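Local coordinates for protein prephenate dehydratase (Arthrobacter aurescens, PDB 3MWB) that probably catalyses the decarboxylative dehydration of prephenate to phenylpyruvate in L-phenylalanine biosynthesis, and binds L-phenylalanine at its ACT domain, at residues T202-P207 with F247-D252; L220-S225 with L267-P272; D252-D257 with L277-R282. All blocks are in the same frame, centred on the assembly; numbering follows the deposited sequence. Where two conformers were deposited one is given.

Contact 1 (T202-P207 with F247-D252). With PHE (phenylalanine), chain D.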
loop_
_atom_site.group_PDB
_atom_site.type_symbol
_atom_site.label_atom_id
_atom_site.label_comp_id
_atom_site.label_asym_id
_atom_site.label_seq_id
_atom_site.Cartn_x
_atom_site.Cartn_y
_atom_site.Cartn_z
ATOM N N THR A 202 19.606 12.782 0.859
ATOM C CA THR A 202 19.897 11.938 2.006
ATOM C C THR A 202 20.044 10.507 1.530
ATOM O O THR A 202 19.196 10.002 0.787
ATOM C CB THR A 202 18.833 12.084 3.139
ATOM O OG1 THR A 202 18.865 13.418 3.672
ATOM C CG2 THR A 202 19.083 11.090 4.315
ATOM N N THR A 203 21.120 9.855 1.965
ATOM C CA THR A 203 21.418 8.474 1.584
ATOM C C THR A 203 21.346 7.544 2.800
ATOM O O THR A 203 21.844 7.875 3.892
ATOM C CB THR A 203 22.822 8.359 0.884
ATOM O OG1 THR A 203 22.886 9.237 -0.251
ATOM C CG2 THR A 203 23.101 6.926 0.393
ATOM N N VAL A 204 20.745 6.377 2.595
ATOM C CA VAL A 204 20.660 5.333 3.609
ATOM C C VAL A 204 20.907 3.946 3.018
ATOM O O VAL A 204 20.720 3.716 1.821
ATOM C CB VAL A 204 19.284 5.296 4.317
ATOM C CG1 VAL A 204 19.097 6.498 5.184
ATOM C CG2 VAL A 204 18.116 5.130 3.298
ATOM N N VAL A 205 21.320 3.017 3.876
ATOM C CA VAL A 205 21.411 1.626 3.473
ATOM C C VAL A 205 20.516 0.848 4.405
ATOM O O VAL A 205 20.704 0.903 5.626
ATOM C CB VAL A 205 22.872 1.086 3.535
ATOM C CG1 VAL A 205 22.878 -0.476 3.380
ATOM C CG2 VAL A 205 23.734 1.762 2.471
ATOM N N VAL A 206 19.525 0.158 3.842
ATOM C CA VAL A 206 18.515 -0.545 4.648
ATOM C C VAL A 206 18.615 -2.054 4.431
ATOM O O VAL A 206 18.330 -2.555 3.333
ATOM C CB VAL A 206 17.060 -0.044 4.355
ATOM C CG1 VAL A 206 16.044 -0.642 5.345
ATOM C CG2 VAL A 206 17.013 1.513 4.344
ATOM N N PRO A 207 19.029 -2.779 5.487
ATOM C CA PRO A 207 19.050 -4.234 5.472
ATOM C C PRO A 207 17.622 -4.766 5.464
ATOM O O PRO A 207 16.761 -4.265 6.190
ATOM C CB PRO A 207 19.745 -4.597 6.797
ATOM C CG PRO A 207 20.490 -3.359 7.200
ATOM C CD PRO A 207 19.622 -2.226 6.717
ATOM N N PHE A 247 19.179 -2.531 0.692
ATOM C CA PHE A 247 18.786 -1.542 -0.296
ATOM C C PHE A 247 19.576 -0.253 -0.075
ATOM O O PHE A 247 19.608 0.293 1.030
ATOM C CB PHE A 247 17.288 -1.293 -0.232
ATOM C CG PHE A 247 16.475 -2.554 -0.287
ATOM C CD1 PHE A 247 16.300 -3.219 -1.487
ATOM C CD2 PHE A 247 15.895 -3.081 0.875
ATOM C CE1 PHE A 247 15.544 -4.413 -1.540
ATOM C CE2 PHE A 247 15.116 -4.251 0.835
ATOM C CZ PHE A 247 14.960 -4.930 -0.379
ATOM N N SER A 248 20.244 0.188 -1.129
ATOM C CA SER A 248 20.979 1.445 -1.166
ATOM C C SER A 248 20.063 2.506 -1.787
ATOM O O SER A 248 19.545 2.338 -2.905
ATOM C CB SER A 248 22.238 1.260 -2.010
ATOM O OG SER A 248 23.144 2.341 -1.884
ATOM N N ILE A 249 19.826 3.584 -1.052
ATOM C CA ILE A 249 18.742 4.504 -1.416
ATOM C C ILE A 249 19.187 5.960 -1.268
ATOM O O ILE A 249 19.791 6.333 -0.248
ATOM C CB ILE A 249 17.479 4.262 -0.519
ATOM C CG1 ILE A 249 16.842 2.879 -0.787
ATOM C CG2 ILE A 249 16.422 5.346 -0.743
ATOM C CD1 ILE A 249 15.878 2.426 0.294
ATOM N N ASP A 250 18.896 6.778 -2.283
ATOM C CA ASP A 250 19.038 8.247 -2.158
ATOM C C ASP A 250 17.652 8.861 -2.146
ATOM O O ASP A 250 16.832 8.569 -3.043
ATOM C CB ASP A 250 19.841 8.872 -3.321
ATOM C CG ASP A 250 21.274 8.321 -3.443
ATOM O OD1 ASP A 250 21.850 7.827 -2.436
ATOM O OD2 ASP A 250 21.840 8.402 -4.559
ATOM N N ALA A 251 17.378 9.686 -1.128
ATOM C CA ALA A 251 16.122 10.448 -1.029
ATOM C C ALA A 251 16.381 11.933 -1.188
ATOM O O ALA A 251 17.486 12.416 -0.850
ATOM C CB ALA A 251 15.446 10.174 0.315
ATOM N N ASP A 252 15.395 12.656 -1.721
ATOM C CA ASP A 252 15.403 14.135 -1.733
ATOM C C ASP A 252 15.126 14.639 -0.333
ATOM O O ASP A 252 14.105 14.278 0.275
ATOM C CB ASP A 252 14.285 14.686 -2.607
ATOM C CG ASP A 252 14.511 14.452 -4.087
ATOM O OD1 ASP A 252 15.612 13.976 -4.470
ATOM O OD2 ASP A 252 13.584 14.779 -4.876
HETATM N N PHE D . 11.603 -9.898 -2.073
HETATM C CA PHE D . 11.174 -8.628 -1.433
HETATM C C PHE D . 10.086 -7.892 -2.214
HETATM O O PHE D . 9.607 -8.361 -3.240
HETATM C CB PHE D . 12.384 -7.717 -1.141
HETATM C CG PHE D . 13.232 -7.366 -2.352
HETATM C CD1 PHE D . 12.811 -6.396 -3.271
HETATM C CD2 PHE D . 14.479 -7.963 -2.537
HETATM C CE1 PHE D . 13.606 -6.041 -4.366
HETATM C CE2 PHE D . 15.299 -7.602 -3.641
HETATM C CZ PHE D . 14.848 -6.659 -4.554
HETATM O OXT PHE D . 9.645 -6.797 -1.837
#
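The phenyl ring of Phe247 has Val206 O lying obliquely to it, and at its edge, close to the ring plane, sits the bound phenylalanine, with Phe247 CZ 3.6 Å from the ligand's CG. A chi1 of -51° puts Phe247 CG anti to the carbonyl carbon and beside the backbone N, on the face that carries Val206 and Ile249, with the far end of the ring reaching the ligand. The ligand itself is hydrogen-bonded to Asp211 and Leu216 of this chain and to Asn229 and Leu230 of the second subunit, so Phe247 helps line an intersubunit site, consistent with allosteric feedback by L-phenylalanine. The other flat group here is the carboxylate of Asp250, which Thr203 OG1 approaches from above its plane, 51° out of it. That bond, Thr203 OG1 to Asp250 OD1, is 2.8 Å long; the two side chains run side by side from the same face of the sheet, and Thr203 OG1 is also hydrogen-bonded to Tyr280 OH. Asp250 OD2 is spoken for by a salt bridge to Arg232 NE, so this buried charge has a partner at each oxygen.

Behind these groups runs an antiparallel ladder. Thr202 with Ala251, Val204 with Ile249 and Val206 with Phe247 are hydrogen-bonded pairs, each joined by two N-H to O bonds; in the tightest, Ala251 N reaches Thr202 O at 2.7 Å and nearly straight (178°). The non-hydrogen-bonded pairs between them add CA-H contacts, such as Thr203 CA to Ile249 O at 3.3 Å. On the face that carries Val204, Val206 and Ile249, Val204 CG2 meets Ile249 CB at 4.0 Å.

Strands 200-207 and 245-252 are the central pair of the four-stranded ACT-domain sheet, with 230-237 and 275-281 on the outside. Helix 215-224 packs over the Val206, Phe247 and Ala251 side.

Contact 2 (L220-S225 with L267-P272)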
loop_
_atom_site.group_PDB
_atom_site.type_symbol
_atom_site.label_atom_id
_atom_site.label_comp_id
_atom_site.label_asym_id
_atom_site.label_seq_id
_atom_site.Cartn_x
_atom_site.Cartn_y
_atom_site.Cartn_z
ATOM N N LEU A 220 9.939 1.335 1.254
ATOM C CA LEU A 220 9.758 2.509 0.397
ATOM C C LEU A 220 8.607 3.423 0.849
ATOM O O LEU A 220 8.700 4.655 0.725
ATOM C CB LEU A 220 9.608 2.093 -1.060
ATOM C CG LEU A 220 10.898 1.470 -1.640
ATOM C CD1 LEU A 220 10.943 1.586 -3.136
ATOM C CD2 LEU A 220 12.163 2.113 -1.046
ATOM N N ASP A 221 7.568 2.820 1.423
ATOM C CA ASP A 221 6.425 3.562 1.930
ATOM C C ASP A 221 6.816 4.559 3.018
ATOM O O ASP A 221 6.158 5.582 3.152
ATOM C CB ASP A 221 5.320 2.633 2.453
ATOM C CG ASP A 221 3.963 3.324 2.505
ATOM O OD1 ASP A 221 3.541 3.870 1.472
ATOM O OD2 ASP A 221 3.311 3.322 3.580
ATOM N N GLN A 222 7.881 4.272 3.774
ATOM C CA GLN A 222 8.354 5.227 4.780
ATOM C C GLN A 222 8.653 6.588 4.139
ATOM O O GLN A 222 8.303 7.618 4.707
ATOM C CB GLN A 222 9.567 4.703 5.542
ATOM C CG GLN A 222 9.334 3.399 6.296
ATOM C CD GLN A 222 8.096 3.432 7.177
ATOM O OE1 GLN A 222 7.905 4.341 7.980
ATOM N NE2 GLN A 222 7.246 2.417 7.026
ATOM N N PHE A 223 9.253 6.578 2.945
ATOM C CA PHE A 223 9.486 7.790 2.156
ATOM C C PHE A 223 8.217 8.281 1.438
ATOM O O PHE A 223 7.854 9.447 1.552
ATOM C CB PHE A 223 10.629 7.575 1.157
ATOM C CG PHE A 223 11.984 7.362 1.807
ATOM C CD1 PHE A 223 12.605 8.391 2.496
ATOM C CD2 PHE A 223 12.631 6.140 1.713
ATOM C CE1 PHE A 223 13.853 8.203 3.108
ATOM C CE2 PHE A 223 13.865 5.939 2.314
ATOM C CZ PHE A 223 14.488 6.972 2.997
ATOM N N ALA A 224 7.536 7.389 0.714
ATOM C CA ALA A 224 6.407 7.798 -0.118
ATOM C C ALA A 224 5.240 8.373 0.691
ATOM O O ALA A 224 4.667 9.388 0.298
ATOM C CB ALA A 224 5.942 6.644 -1.032
ATOM N N SER A 225 4.902 7.739 1.821
ATOM C CA SER A 225 3.793 8.208 2.678
ATOM C C SER A 225 4.055 9.568 3.357
ATOM O O SER A 225 3.125 10.162 3.892
ATOM C CB SER A 225 3.437 7.153 3.739
ATOM O OG SER A 225 4.407 7.119 4.761
ATOM N N LEU A 267 12.026 3.777 9.133
ATOM C CA LEU A 267 13.000 2.834 8.579
ATOM C C LEU A 267 13.666 2.050 9.696
ATOM O O LEU A 267 13.808 0.850 9.597
ATOM C CB LEU A 267 14.067 3.575 7.744
ATOM C CG LEU A 267 13.678 4.138 6.378
ATOM C CD1 LEU A 267 14.858 4.871 5.768
ATOM C CD2 LEU A 267 13.195 3.045 5.428
ATOM N N HIS A 268 14.090 2.746 10.746
ATOM C CA HIS A 268 14.751 2.111 11.879
ATOM C C HIS A 268 13.806 1.099 12.556
ATOM O O HIS A 268 14.235 -0.006 12.921
ATOM C CB HIS A 268 15.246 3.171 12.868
ATOM C CG HIS A 268 16.022 2.613 14.017
ATOM N ND1 HIS A 268 17.399 2.696 14.096
ATOM C CD2 HIS A 268 15.617 2.010 15.158
ATOM C CE1 HIS A 268 17.809 2.139 15.218
ATOM N NE2 HIS A 268 16.749 1.716 15.884
ATOM N N ARG A 269 12.527 1.462 12.707
ATOM C CA ARG A 269 11.560 0.545 13.313
ATOM C C ARG A 269 11.481 -0.782 12.542
ATOM O O ARG A 269 11.512 -1.849 13.155
ATOM C CB ARG A 269 10.184 1.214 13.508
ATOM C CG ARG A 269 10.202 2.311 14.590
ATOM C CD ARG A 269 8.825 2.893 14.932
ATOM N NE ARG A 269 8.048 3.377 13.782
ATOM C CZ ARG A 269 8.034 4.633 13.345
ATOM N NH1 ARG A 269 8.791 5.562 13.929
ATOM N NH2 ARG A 269 7.262 4.963 12.317
ATOM N N ILE A 270 11.421 -0.718 11.217
ATOM C CA ILE A 270 11.357 -1.931 10.360
ATOM C C ILE A 270 12.683 -2.698 10.371
ATOM O O ILE A 270 12.714 -3.950 10.384
ATOM C CB ILE A 270 11.060 -1.573 8.885
ATOM C CG1 ILE A 270 9.658 -0.981 8.724
ATOM C CG2 ILE A 270 11.213 -2.808 7.953
ATOM C CD1 ILE A 270 9.501 -0.231 7.380
ATOM N N SER A 271 13.766 -1.923 10.367
ATOM C CA SER A 271 15.107 -2.448 10.213
ATOM C C SER A 271 16.085 -1.645 11.101
ATOM O O SER A 271 16.695 -0.671 10.638
ATOM C CB SER A 271 15.512 -2.366 8.733
ATOM O OG SER A 271 16.743 -3.029 8.492
ATOM N N PRO A 272 16.239 -2.055 12.372
ATOM C CA PRO A 272 17.101 -1.328 13.327
ATOM C C PRO A 272 18.587 -1.229 12.937
ATOM O O PRO A 272 19.306 -0.365 13.465
ATOM C CB PRO A 272 16.949 -2.134 14.631
ATOM C CG PRO A 272 15.673 -2.868 14.491
ATOM C CD PRO A 272 15.482 -3.142 13.025
#
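The side chain of Gln222 starts out with CG anti to the carbonyl carbon (chi1 -60°) and then bends at chi2 (-51°), which folds its amide against Ile270 instead of letting it run straight on. The two side chains come from opposite directions, and Ile270 CD1 ends 3.5 Å from Gln222 NE2 and 3.8 Å from Gln222 CG. The polar end is not left to this methyl: Gln222 OE1 is hydrogen-bonded to Arg226 NH1, and NE2 makes a weak bond to Glu218 O.

Leu267 is the forked partner. Leu267 CD2 lies 4.0 Å from Gln222 CG, while Leu267 CD1 is 3.5 Å from Phe223 CZ, with these two side chains crossing at about a right angle. No hydrogen bond links the segments; the joint is made by van der Waals contact, with Leu267, Ile270 and Phe223 giving carbon and Gln222 its aliphatic chain and amide.

The contact ties helix 215-224 to helix 258-270, the two helices that lie against one face of the ACT sheet. On the sheet side, Phe223 rests on Val204, Ile249 and Ala251 of the central strands and Leu267 on Val204, while Leu220 packs against Leu220 of the second subunit.

Contact 3 (D252-D257 with L277-R282)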
loop_
_atom_site.group_PDB
_atom_site.type_symbol
_atom_site.label_atom_id
_atom_site.label_comp_id
_atom_site.label_asym_id
_atom_site.label_seq_id
_atom_site.Cartn_x
_atom_site.Cartn_y
_atom_site.Cartn_z
ATOM N N ASP A 252 15.395 12.656 -1.721
ATOM C CA ASP A 252 15.403 14.135 -1.733
ATOM C C ASP A 252 15.126 14.639 -0.333
ATOM O O ASP A 252 14.105 14.278 0.275
ATOM C CB ASP A 252 14.285 14.686 -2.607
ATOM C CG ASP A 252 14.511 14.452 -4.087
ATOM O OD1 ASP A 252 15.612 13.976 -4.470
ATOM O OD2 ASP A 252 13.584 14.779 -4.876
ATOM N N GLY A 253 16.010 15.475 0.195
ATOM C CA GLY A 253 15.779 16.019 1.502
ATOM C C GLY A 253 16.962 15.971 2.428
ATOM O O GLY A 253 18.003 15.353 2.145
ATOM N N HIS A 254 16.787 16.621 3.564
ATOM C CA HIS A 254 17.834 16.688 4.574
ATOM C C HIS A 254 17.294 16.034 5.846
ATOM O O HIS A 254 16.117 16.189 6.164
ATOM C CB HIS A 254 18.140 18.139 4.838
ATOM C CG HIS A 254 19.287 18.359 5.766
ATOM N ND1 HIS A 254 20.557 18.638 5.318
ATOM C CD2 HIS A 254 19.349 18.393 7.116
ATOM C CE1 HIS A 254 21.357 18.833 6.355
ATOM N NE2 HIS A 254 20.646 18.686 7.458
ATOM N N ALA A 255 18.158 15.316 6.571
ATOM C CA ALA A 255 17.750 14.583 7.780
ATOM C C ALA A 255 16.940 15.428 8.783
ATOM O O ALA A 255 16.074 14.890 9.476
ATOM C CB ALA A 255 18.961 13.967 8.465
ATOM N N THR A 256 17.228 16.730 8.868
ATOM C CA THR A 256 16.494 17.636 9.777
ATOM C C THR A 256 15.082 18.030 9.323
ATOM O O THR A 256 14.249 18.378 10.162
ATOM C CB THR A 256 17.264 18.919 10.084
ATOM O OG1 THR A 256 17.364 19.717 8.905
ATOM C CG2 THR A 256 18.634 18.578 10.632
ATOM N N ASP A 257 14.818 18.018 8.020
ATOM C CA ASP A 257 13.451 18.189 7.522
ATOM C C ASP A 257 12.551 17.197 8.254
ATOM O O ASP A 257 12.885 16.012 8.357
ATOM C CB ASP A 257 13.384 17.908 6.032
ATOM C CG ASP A 257 14.267 18.843 5.219
ATOM O OD1 ASP A 257 14.460 20.001 5.627
ATOM O OD2 ASP A 257 14.772 18.408 4.181
ATOM N N LEU A 277 23.812 7.369 5.851
ATOM C CA LEU A 277 24.971 7.747 5.003
ATOM C C LEU A 277 25.054 9.256 4.670
ATOM O O LEU A 277 25.760 9.684 3.758
ATOM C CB LEU A 277 24.982 6.901 3.726
ATOM C CG LEU A 277 25.655 5.521 3.718
ATOM C CD1 LEU A 277 27.146 5.692 3.967
ATOM C CD2 LEU A 277 25.067 4.594 4.747
ATOM N N GLY A 278 24.346 10.068 5.426
ATOM C CA GLY A 278 24.542 11.500 5.321
ATOM C C GLY A 278 23.468 12.214 4.544
ATOM O O GLY A 278 22.731 11.613 3.724
ATOM N N SER A 279 23.359 13.501 4.852
ATOM C CA SER A 279 22.577 14.460 4.078
ATOM C C SER A 279 23.612 15.423 3.544
ATOM O O SER A 279 24.592 15.735 4.234
ATOM C CB SER A 279 21.558 15.200 4.960
ATOM O OG SER A 279 20.568 14.308 5.442
ATOM N N TYR A 280 23.415 15.869 2.312
ATOM C CA TYR A 280 24.427 16.668 1.623
ATOM C C TYR A 280 23.781 17.371 0.437
ATOM O O TYR A 280 22.743 16.905 -0.087
ATOM C CB TYR A 280 25.631 15.793 1.162
ATOM C CG TYR A 280 25.202 14.590 0.377
ATOM C CD1 TYR A 280 24.819 13.410 1.037
ATOM C CD2 TYR A 280 25.108 14.626 -1.016
ATOM C CE1 TYR A 280 24.357 12.308 0.337
ATOM C CE2 TYR A 280 24.636 13.473 -1.740
ATOM C CZ TYR A 280 24.277 12.333 -1.037
ATOM O OH TYR A 280 23.841 11.183 -1.677
ATOM N N ALA A 281 24.392 18.472 0.015
ATOM C CA ALA A 281 23.879 19.287 -1.085
ATOM C C ALA A 281 23.864 18.499 -2.388
ATOM O O ALA A 281 24.817 17.770 -2.689
ATOM C CB ALA A 281 24.731 20.569 -1.244
ATOM N N ARG A 282 22.776 18.639 -3.150
ATOM C CA ARG A 282 22.698 18.109 -4.518
ATOM C C ARG A 282 23.657 18.868 -5.426
ATOM O O ARG A 282 23.663 20.109 -5.428
ATOM C CB ARG A 282 21.273 18.205 -5.098
ATOM C CG ARG A 282 20.202 17.399 -4.304
ATOM C CD ARG A 282 18.795 17.402 -4.956
ATOM N NE ARG A 282 18.801 17.258 -6.411
ATOM C CZ ARG A 282 18.318 16.217 -7.098
ATOM N NH1 ARG A 282 17.760 15.181 -6.483
ATOM N NH2 ARG A 282 18.396 16.218 -8.429
HETATM O O HOH W 1 15.443 13.843 -7.536
#
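His254 and Ser279 bring the backbones together, their CA atoms 5.3 Å apart, where the chain leaving strand 245-252 runs roughly opposite to strand 275-281 and enters a type I beta turn from His254 to Asp257. This turn belongs to the connection in the ferredoxin-like ACT domain that leads from strand 245-252 into helix 258-270. Besides the Asp257 N to His254 O bond, it is braced by Asp257 OD2, which takes the N-H of His254 from above its carboxylate plane at 2.8 Å.

Ser279 makes two contacts at the start of the turn, one through OG and one through CB. Its OG, anti to the carbonyl carbon (chi1 -66°), accepts the N-H of Ala255 at 2.8 Å with an angle of 150°, and is also hydrogen-bonded to Thr202 OG1. Its CB lies over one face of the His254 imidazole, off toward the rim near ND1, making a CH-pi contact 3.9 Å from the ring centroid. With an alanine here, that CB contact could persist, but the Ala255 N-H and Thr202 OG1 would probably each lose a buried partner, and the turn would be held less firmly to the strand.

Farther along, Arg282 bends at chi3 and sets NH1 beside Asp252. In this salt bridge Asp252 OD1 meets the guanidinium at its edge, with the carboxylate plane turned 86° to it. Both side chains have second partners, Asp252 OD2 in Asn229 ND2 and Arg282 NH2 in Asp284. Arg282 NH1 lies 3.2 Å from Asp252 OD1 and donates at 2.9 Å to a water that makes a weak bond to Asp252 OD2.

How the contacts relate
All three contacts sit on the same side of the chain's centre and build one ACT domain. The centre of contact 1 lies about 10 Å from that of contact 2 and about 11 Å from that of contact 3, while the centres of contacts 2 and 3 are about 16 Å apart and these two do not touch. Along the chain contacts 1 and 2 interleave, each strand of contact 1 being followed by one helix of contact 2, the beta-alpha-beta order of the fold. Contact 3 starts at Asp252, where contact 1 stops. Probable hydrogen bonds tie contact 1 to each of the others: Pro207 O to Ser271 OG of contact 2, Thr202 OG1 to Gly253 O of contact 3.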